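PDB 3SLI: intramolecular trans-sialidase from Macrobdella decora, which cleaves terminal sialic acid from sialylated glycans by transfer within the sugar itself, releasing 2,7-anhydro-Neu5Ac rather than free sialic acid. Local coordinates for residues Met34-Ile40 against Lys176-Leu182; Asp66-His70 against Ile81-Thr86; Lys597-Val603 against Val616-Tyr622. All coordinates share one frame; numbering follows the deposited sequence.

Interaction 1 of 3, residues Met34-Ile40 against Lys176-Leu182; sequences MTQGTII and KVYSNAL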
# COMPACT_ATOMS: atom_id res chain seq x y z
N MET A 34 4.40 -36.45 -17.94
CA MET A 34 4.07 -35.21 -18.65
C MET A 34 5.27 -34.42 -19.14
O MET A 34 6.20 -34.13 -18.37
CB MET A 34 3.21 -34.32 -17.76
CG MET A 34 1.85 -34.89 -17.46
SD MET A 34 0.96 -33.98 -16.20
CE MET A 34 0.32 -32.60 -17.16
N THR A 35 5.26 -34.05 -20.41
CA THR A 35 6.33 -33.27 -21.01
C THR A 35 6.02 -31.79 -20.87
O THR A 35 6.89 -30.94 -21.04
CB THR A 35 6.51 -33.62 -22.50
OG1 THR A 35 5.26 -33.45 -23.18
CG2 THR A 35 6.95 -35.07 -22.65
N GLN A 36 4.75 -31.50 -20.57
CA GLN A 36 4.22 -30.15 -20.38
C GLN A 36 2.78 -30.33 -19.88
O GLN A 36 2.38 -31.45 -19.56
CB GLN A 36 4.19 -29.39 -21.70
CG GLN A 36 3.24 -30.00 -22.71
CD GLN A 36 2.73 -28.97 -23.69
OE1 GLN A 36 3.33 -27.91 -23.86
NE2 GLN A 36 1.60 -29.27 -24.32
N GLY A 37 2.02 -29.24 -19.80
CA GLY A 37 0.65 -29.37 -19.36
C GLY A 37 0.10 -28.22 -18.54
O GLY A 37 0.73 -27.17 -18.41
N THR A 38 -1.08 -28.44 -17.96
CA THR A 38 -1.74 -27.43 -17.14
C THR A 38 -2.42 -28.10 -15.96
O THR A 38 -3.03 -29.16 -16.11
CB THR A 38 -2.84 -26.68 -17.95
OG1 THR A 38 -2.31 -26.21 -19.20
CG2 THR A 38 -3.36 -25.48 -17.16
N ILE A 39 -2.28 -27.52 -14.78
CA ILE A 39 -2.94 -28.06 -13.59
C ILE A 39 -3.75 -26.94 -12.99
O ILE A 39 -3.26 -25.82 -12.83
CB ILE A 39 -1.95 -28.57 -12.50
CG1 ILE A 39 -1.10 -29.72 -13.02
CG2 ILE A 39 -2.74 -29.03 -11.28
CD1 ILE A 39 0.23 -29.28 -13.58
N ILE A 40 -5.02 -27.21 -12.73
CA ILE A 40 -5.87 -26.22 -12.12
C ILE A 40 -6.61 -26.87 -10.97
O ILE A 40 -7.14 -27.98 -11.10
CB ILE A 40 -6.84 -25.55 -13.14
CG1 ILE A 40 -7.94 -24.78 -12.41
CG2 ILE A 40 -7.42 -26.57 -14.09
CD1 ILE A 40 -8.42 -23.61 -13.17
N LYS A 176 -7.96 -30.69 -12.04
CA LYS A 176 -7.98 -31.11 -13.43
C LYS A 176 -6.56 -30.98 -13.94
O LYS A 176 -5.92 -29.93 -13.76
CB LYS A 176 -8.90 -30.22 -14.27
CG LYS A 176 -10.39 -30.46 -14.08
CD LYS A 176 -11.20 -29.49 -14.92
CE LYS A 176 -12.68 -29.83 -14.89
NZ LYS A 176 -13.25 -29.80 -13.51
N VAL A 177 -6.04 -32.05 -14.52
CA VAL A 177 -4.69 -32.07 -15.06
C VAL A 177 -4.81 -32.30 -16.57
O VAL A 177 -5.40 -33.30 -16.99
CB VAL A 177 -3.85 -33.23 -14.44
CG1 VAL A 177 -2.42 -33.19 -14.95
CG2 VAL A 177 -3.88 -33.15 -12.92
N TYR A 178 -4.29 -31.35 -17.36
CA TYR A 178 -4.31 -31.39 -18.83
C TYR A 178 -2.90 -31.61 -19.37
O TYR A 178 -1.94 -31.07 -18.83
CB TYR A 178 -4.78 -30.05 -19.40
CG TYR A 178 -6.18 -29.63 -19.03
CD1 TYR A 178 -6.46 -29.10 -17.77
CD2 TYR A 178 -7.22 -29.75 -19.94
CE1 TYR A 178 -7.74 -28.69 -17.44
CE2 TYR A 178 -8.51 -29.35 -19.62
CZ TYR A 178 -8.77 -28.81 -18.37
OH TYR A 178 -10.04 -28.41 -18.04
N SER A 179 -2.79 -32.36 -20.46
CA SER A 179 -1.49 -32.58 -21.08
C SER A 179 -1.14 -31.36 -21.94
O SER A 179 0.02 -31.11 -22.25
CB SER A 179 -1.52 -33.82 -21.97
OG SER A 179 -2.44 -33.63 -23.04
N ASN A 180 -2.17 -30.63 -22.35
CA ASN A 180 -2.02 -29.45 -23.19
C ASN A 180 -1.91 -28.15 -22.39
O ASN A 180 -2.34 -28.08 -21.23
CB ASN A 180 -3.19 -29.36 -24.18
CG ASN A 180 -4.55 -29.40 -23.49
OD1 ASN A 180 -4.88 -30.36 -22.81
ND2 ASN A 180 -5.34 -28.36 -23.69
N ALA A 181 -1.33 -27.12 -23.00
CA ALA A 181 -1.18 -25.83 -22.34
C ALA A 181 -2.37 -24.92 -22.65
O ALA A 181 -2.51 -24.45 -23.78
CB ALA A 181 0.14 -25.18 -22.77
N LEU A 182 -3.24 -24.71 -21.67
CA LEU A 182 -4.41 -23.85 -21.87
C LEU A 182 -3.94 -22.39 -22.00
O LEU A 182 -2.84 -22.06 -21.60
CB LEU A 182 -5.40 -24.00 -20.71
CG LEU A 182 -6.03 -25.39 -20.45
CD1 LEU A 182 -7.02 -25.31 -19.30
CD2 LEU A 182 -6.73 -25.91 -21.69
O HOH W 1 -0.38 -27.58 -25.69
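T38 and Y178 face each other as a hydrogen-bonded antiparallel pair where two strands of one sheet run side by side. Main-chain bonds come first. Y178 N reaches T38 O at 2.8 Å in a nearly straight bond (178°), T38 N returns one to Y178 O, and I40 and K176 exchange a second pair. Between them I39 and V177 form the non-hydrogen-bonded pair.

Side-chain bonds to the main chain take over where the chain turns beyond Y178. With chi1 at -50°, T38 OG1 sits beside its own backbone N and lies within grasp of the turn. It donates to a lone pair of N180 O at 2.8 Å and accepts from L182 N at 3.0 Å. Q36 NE2 makes a weak bond to S179 O (3.2 Å) and shares a water with A181 N, while Q36 OE1 is taken up by A119 N.

Apolar contacts lie on both faces. On the V177 side, M34 CE meets V177 CG1 at 3.6 Å, and I39 CG1 touches the same methyl. On the other, I40 CG2 approaches the rim of the Y178 ring at CE1 (4.0 Å), while L182 CD1 covers the middle of one ring face. G37, at a positive phi of 145°, lets segment 34-40 enter the sheet close against Y178 O.

The chemistry implies two modes of holding: regular strand pairing along the sheet of this concanavalin-like sandwich, then one threonine hydroxyl, gripped by two bonds, that fixes the exit toward helix 184-191.

Interaction 2 of 3, residues Asp66-His70 against Ile81-Thr86; sequences DRHFH and IELRNT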
# COMPACT_ATOMS: atom_id res chain seq x y z
N ASP A 66 15.06 -34.83 -3.53
CA ASP A 66 15.13 -33.61 -4.34
C ASP A 66 14.66 -33.86 -5.79
O ASP A 66 14.97 -33.09 -6.70
CB ASP A 66 16.54 -33.01 -4.34
CG ASP A 66 16.93 -32.42 -2.98
OD1 ASP A 66 16.06 -32.29 -2.09
OD2 ASP A 66 18.12 -32.09 -2.81
N ARG A 67 13.92 -34.94 -5.98
CA ARG A 67 13.40 -35.29 -7.29
C ARG A 67 11.87 -35.27 -7.25
O ARG A 67 11.23 -36.26 -6.88
CB ARG A 67 13.89 -36.68 -7.70
CG ARG A 67 15.40 -36.81 -7.79
CD ARG A 67 15.80 -38.21 -8.23
NE ARG A 67 17.24 -38.43 -8.08
CZ ARG A 67 18.17 -38.03 -8.94
NH1 ARG A 67 17.84 -37.36 -10.04
NH2 ARG A 67 19.44 -38.28 -8.68
N HIS A 68 11.29 -34.12 -7.60
CA HIS A 68 9.84 -33.97 -7.59
C HIS A 68 9.39 -32.64 -8.16
O HIS A 68 10.19 -31.73 -8.35
CB HIS A 68 9.31 -34.09 -6.14
CG HIS A 68 9.92 -33.10 -5.18
ND1 HIS A 68 10.77 -33.48 -4.17
CD2 HIS A 68 9.80 -31.75 -5.09
CE1 HIS A 68 11.15 -32.41 -3.49
NE2 HIS A 68 10.57 -31.35 -4.02
N PHE A 69 8.10 -32.55 -8.42
CA PHE A 69 7.46 -31.34 -8.90
C PHE A 69 6.27 -31.14 -7.97
O PHE A 69 5.57 -32.10 -7.65
CB PHE A 69 6.95 -31.47 -10.33
CG PHE A 69 5.87 -30.45 -10.68
CD1 PHE A 69 6.21 -29.13 -10.97
CD2 PHE A 69 4.52 -30.81 -10.64
CE1 PHE A 69 5.23 -28.18 -11.21
CE2 PHE A 69 3.53 -29.86 -10.88
CZ PHE A 69 3.88 -28.55 -11.16
N HIS A 70 6.04 -29.91 -7.52
CA HIS A 70 4.89 -29.64 -6.67
C HIS A 70 4.43 -28.20 -6.75
O HIS A 70 5.21 -27.30 -7.10
CB HIS A 70 5.15 -30.08 -5.20
CG HIS A 70 5.87 -29.08 -4.35
ND1 HIS A 70 7.14 -28.62 -4.63
CD2 HIS A 70 5.52 -28.51 -3.17
CE1 HIS A 70 7.54 -27.81 -3.66
NE2 HIS A 70 6.58 -27.73 -2.76
N ILE A 81 5.86 -23.02 -7.11
CA ILE A 81 6.17 -24.36 -7.58
C ILE A 81 7.67 -24.58 -7.43
O ILE A 81 8.44 -23.62 -7.26
CB ILE A 81 5.86 -24.56 -9.11
CG1 ILE A 81 6.65 -23.54 -9.94
CG2 ILE A 81 4.37 -24.46 -9.37
CD1 ILE A 81 7.05 -24.03 -11.30
N GLU A 82 8.05 -25.85 -7.46
CA GLU A 82 9.44 -26.25 -7.43
C GLU A 82 9.46 -27.48 -8.35
O GLU A 82 8.63 -28.38 -8.19
CB GLU A 82 9.92 -26.63 -6.03
CG GLU A 82 9.97 -25.48 -5.04
CD GLU A 82 10.66 -25.87 -3.74
OE1 GLU A 82 10.08 -26.65 -2.96
OE2 GLU A 82 11.79 -25.39 -3.51
N LEU A 83 10.32 -27.43 -9.36
CA LEU A 83 10.48 -28.50 -10.35
C LEU A 83 11.93 -28.93 -10.12
O LEU A 83 12.87 -28.21 -10.48
CB LEU A 83 10.33 -27.93 -11.76
CG LEU A 83 9.70 -28.75 -12.89
CD1 LEU A 83 10.20 -28.18 -14.20
CD2 LEU A 83 10.00 -30.25 -12.78
N ARG A 84 12.10 -30.12 -9.55
CA ARG A 84 13.42 -30.61 -9.17
C ARG A 84 13.81 -32.03 -9.58
O ARG A 84 12.98 -32.93 -9.61
CB ARG A 84 13.52 -30.56 -7.64
CG ARG A 84 13.15 -29.23 -7.02
CD ARG A 84 14.27 -28.79 -6.11
NE ARG A 84 14.02 -29.13 -4.73
CZ ARG A 84 14.96 -29.22 -3.79
NH1 ARG A 84 16.24 -29.01 -4.07
NH2 ARG A 84 14.60 -29.42 -2.54
N ASN A 85 15.10 -32.22 -9.81
CA ASN A 85 15.67 -33.53 -10.13
C ASN A 85 17.11 -33.49 -9.62
O ASN A 85 18.02 -34.00 -10.26
CB ASN A 85 15.66 -33.82 -11.63
CG ASN A 85 15.92 -35.27 -11.93
OD1 ASN A 85 16.52 -35.62 -12.95
ND2 ASN A 85 15.45 -36.15 -11.05
N THR A 86 17.25 -32.93 -8.42
CA THR A 86 18.52 -32.67 -7.71
C THR A 86 19.13 -31.40 -8.31
O THR A 86 18.99 -31.12 -9.51
CB THR A 86 19.55 -33.83 -7.66
OG1 THR A 86 20.21 -33.99 -8.92
CG2 THR A 86 18.90 -35.13 -7.24
O HOH W 2 11.49 -29.11 -2.59
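The R84 guanidinium carries the D66 carboxylate stacked over one face, the two planes 30° apart. D66 OD1 lies 3.3 Å from R84 NH2 but well out of the guanidinium plane, so this salt bridge rests on charge and not on a directed N-H. Each charge has a second partner: D66 with R160, R84 with D87. At the guanidinium edge a water accepts from R84 NH2 at 3.1 Å. The same water lies in the plane of the H68 ring, 2.8 Å from NE2, and donates to E82 OE1, linking three side chains across the hairpin; the H68 ring stands almost perpendicular (87°) to the guanidinium. R67 offers a flat face too, with T86 CG2 3.4 Å above its centre.

On the face that R67 shares, opposite H68 and R84, F69 CD1 meets L83 CG at 4.0 Å and F69 CE1 meets I81 CG2. Backbone bonds pair H68 with R84 and H70 with E82, and T86 N adds a last bond to D66 O at 2.9 Å.

Within the lectin-like sandwich the hairpin is flanked by strand 51-58 beside 67-74 and by strand 91-96 beside 79-85. H68 and H70 touch strand 158-160, H70 stacks on Y166, and F69 meets F143.

Interaction 3 of 3, residues Lys597-Val603 against Val616-Tyr622; sequences KIWIGLV and VEWKYSY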
# COMPACT_ATOMS: atom_id res chain seq x y z
N LYS A 597 -6.18 -6.69 12.41
CA LYS A 597 -7.35 -6.76 13.26
C LYS A 597 -8.03 -5.42 13.35
O LYS A 597 -7.39 -4.37 13.23
CB LYS A 597 -6.98 -7.21 14.68
CG LYS A 597 -6.53 -8.65 14.79
CD LYS A 597 -6.29 -9.04 16.22
CE LYS A 597 -5.71 -10.43 16.29
NZ LYS A 597 -5.44 -10.83 17.69
N ILE A 598 -9.35 -5.47 13.49
CA ILE A 598 -10.18 -4.28 13.65
C ILE A 598 -10.69 -4.35 15.09
O ILE A 598 -11.23 -5.38 15.51
CB ILE A 598 -11.35 -4.26 12.65
CG1 ILE A 598 -10.81 -4.18 11.22
CG2 ILE A 598 -12.27 -3.08 12.94
CD1 ILE A 598 -11.89 -4.28 10.14
N TRP A 599 -10.45 -3.30 15.85
CA TRP A 599 -10.85 -3.22 17.24
C TRP A 599 -11.92 -2.17 17.44
O TRP A 599 -11.91 -1.13 16.77
CB TRP A 599 -9.66 -2.80 18.12
CG TRP A 599 -8.46 -3.70 18.08
CD1 TRP A 599 -7.55 -3.81 17.07
CD2 TRP A 599 -8.04 -4.59 19.12
NE1 TRP A 599 -6.58 -4.73 17.42
CE2 TRP A 599 -6.86 -5.22 18.67
CE3 TRP A 599 -8.55 -4.92 20.38
CZ2 TRP A 599 -6.17 -6.16 19.44
CZ3 TRP A 599 -7.86 -5.86 21.16
CH2 TRP A 599 -6.68 -6.47 20.68
N ILE A 600 -12.81 -2.42 18.39
CA ILE A 600 -13.86 -1.48 18.74
C ILE A 600 -13.56 -1.00 20.17
O ILE A 600 -13.43 -1.82 21.10
CB ILE A 600 -15.26 -2.11 18.67
CG1 ILE A 600 -15.62 -2.40 17.21
CG2 ILE A 600 -16.29 -1.16 19.27
CD1 ILE A 600 -16.98 -3.04 17.03
N GLY A 601 -13.39 0.31 20.31
CA GLY A 601 -13.12 0.90 21.61
C GLY A 601 -14.30 1.72 22.10
O GLY A 601 -14.78 2.61 21.39
N LEU A 602 -14.77 1.40 23.30
CA LEU A 602 -15.91 2.09 23.91
C LEU A 602 -15.41 3.19 24.84
O LEU A 602 -14.58 2.94 25.72
CB LEU A 602 -16.76 1.08 24.70
CG LEU A 602 -17.89 0.34 23.96
CD1 LEU A 602 -17.57 0.07 22.50
CD2 LEU A 602 -18.24 -0.94 24.71
N VAL A 603 -15.89 4.41 24.61
CA VAL A 603 -15.50 5.57 25.40
C VAL A 603 -16.25 5.63 26.73
O VAL A 603 -17.49 5.61 26.75
CB VAL A 603 -15.73 6.89 24.62
CG1 VAL A 603 -15.41 8.10 25.50
CG2 VAL A 603 -14.87 6.91 23.35
N VAL A 616 -10.80 4.73 27.14
CA VAL A 616 -11.31 3.87 26.08
C VAL A 616 -11.08 2.40 26.41
O VAL A 616 -9.96 1.98 26.67
CB VAL A 616 -10.65 4.21 24.72
CG1 VAL A 616 -11.15 3.27 23.63
CG2 VAL A 616 -10.95 5.65 24.34
N GLU A 617 -12.17 1.63 26.43
CA GLU A 617 -12.09 0.19 26.69
C GLU A 617 -12.10 -0.55 25.35
O GLU A 617 -13.11 -0.53 24.63
CB GLU A 617 -13.29 -0.27 27.52
CG GLU A 617 -13.34 -1.78 27.73
CD GLU A 617 -14.69 -2.30 28.20
OE1 GLU A 617 -15.66 -1.51 28.28
OE2 GLU A 617 -14.78 -3.52 28.47
N TRP A 618 -10.99 -1.17 24.98
CA TRP A 618 -10.91 -1.90 23.72
C TRP A 618 -11.54 -3.28 23.95
O TRP A 618 -10.86 -4.28 24.18
CB TRP A 618 -9.46 -1.98 23.23
CG TRP A 618 -8.91 -0.61 22.96
CD1 TRP A 618 -8.13 0.15 23.78
CD2 TRP A 618 -9.17 0.21 21.80
NE1 TRP A 618 -7.89 1.38 23.22
CE2 TRP A 618 -8.51 1.44 22.00
CE3 TRP A 618 -9.90 0.01 20.61
CZ2 TRP A 618 -8.55 2.48 21.06
CZ3 TRP A 618 -9.94 1.05 19.67
CH2 TRP A 618 -9.27 2.27 19.90
N LYS A 619 -12.87 -3.30 23.86
CA LYS A 619 -13.67 -4.48 24.13
C LYS A 619 -13.72 -5.58 23.07
O LYS A 619 -13.84 -6.76 23.42
CB LYS A 619 -15.10 -4.05 24.46
CG LYS A 619 -15.97 -5.14 25.04
CD LYS A 619 -17.33 -4.58 25.42
CE LYS A 619 -18.13 -5.60 26.20
NZ LYS A 619 -19.49 -5.07 26.52
N TYR A 620 -13.63 -5.21 21.80
CA TYR A 620 -13.71 -6.19 20.71
C TYR A 620 -12.53 -6.13 19.75
O TYR A 620 -11.95 -5.07 19.53
CB TYR A 620 -14.99 -5.95 19.88
CG TYR A 620 -16.28 -5.99 20.67
CD1 TYR A 620 -16.87 -7.20 21.01
CD2 TYR A 620 -16.92 -4.80 21.07
CE1 TYR A 620 -18.06 -7.25 21.73
CE2 TYR A 620 -18.12 -4.84 21.78
CZ TYR A 620 -18.68 -6.07 22.11
OH TYR A 620 -19.87 -6.16 22.80
N SER A 621 -12.16 -7.29 19.21
CA SER A 621 -11.10 -7.38 18.20
C SER A 621 -11.61 -8.37 17.17
O SER A 621 -12.23 -9.38 17.52
CB SER A 621 -9.75 -7.83 18.78
OG SER A 621 -9.81 -9.14 19.32
N TYR A 622 -11.37 -8.07 15.90
CA TYR A 622 -11.83 -8.91 14.80
C TYR A 622 -10.65 -9.22 13.89
O TYR A 622 -10.00 -8.30 13.39
CB TYR A 622 -12.91 -8.15 14.03
CG TYR A 622 -13.49 -8.91 12.86
CD1 TYR A 622 -14.61 -9.73 13.03
CD2 TYR A 622 -12.94 -8.79 11.59
CE1 TYR A 622 -15.16 -10.41 11.96
CE2 TYR A 622 -13.49 -9.47 10.50
CZ TYR A 622 -14.60 -10.27 10.70
OH TYR A 622 -15.17 -10.94 9.65
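W599 lies against S621, its partner in a non-hydrogen-bonded antiparallel pair, and its side chain can be traced outward atom by atom. CB starts 3.5 Å from Y620 O and touches W618 CE3 at 3.8 Å. The first torsion (chi1 -59°) sets CG beside the backbone N, still near Y620 O, and swings the indole across the neighbouring strand. From CD2 onward S621 CB lies over the six-membered ring, 3.5 Å from W599 CE3 and 3.6 Å from CZ3. Y620 O stays near CD2 and CE3, whereas across this contact S621 CB alone is near CZ2, CZ3 and CH2. The methylene rests squarely over the face: a CH-pi contact only 10° off the ring normal.

W618 repeats the principle with a backbone carbon. G601 CA sits 3.4 Å above its indole plane, with V616 CG1 over the same face, both offset toward the rim. Here the strand is irregular: W618 centres an inverse gamma turn, and K619 with Y620 forms a classic beta bulge opposite I600. The Y620 N to I600 O bond is accordingly weak at 3.5 Å, whereas L602 and E617 beyond it exchange two good bonds. On the opposite surface I600 CB meets the Y620 ring edge at CD2 (4.0 Å).

Strand 614-623 is one of the two edge strands of a four-stranded antiparallel sheet, as in a propeller blade. Strand 579-587 lies inside it, beyond 596-605, and touches W618. L675 of helix 672-675 covers I598, I600 and Y622, while D577 receives both K619 NZ and Y620 OH.

Interactions 1 and 2 belong to one lectin-like domain, their centres about 17 Å apart, and interaction 2 is nested in the chain loop that interaction 1 closes. They hold different sheets of the sandwich, yet M34 and F69 both touch F143 between them. Interaction 3 lies in the propeller, about 49 Å from interaction 1, between centres. All three are partly buried, though only in interaction 3 are any of the touching residues exposed, in keeping with its edge strand. Interactions 2 and 3 are hairpins; interaction 1 joins distant strands. Their chemistry differs accordingly: a hydroxyl closing a turn, a stacked ion pair and a water bridge on one face of the sheet, and indoles packed against a serine methylene and a glycine beside a bulged edge strand.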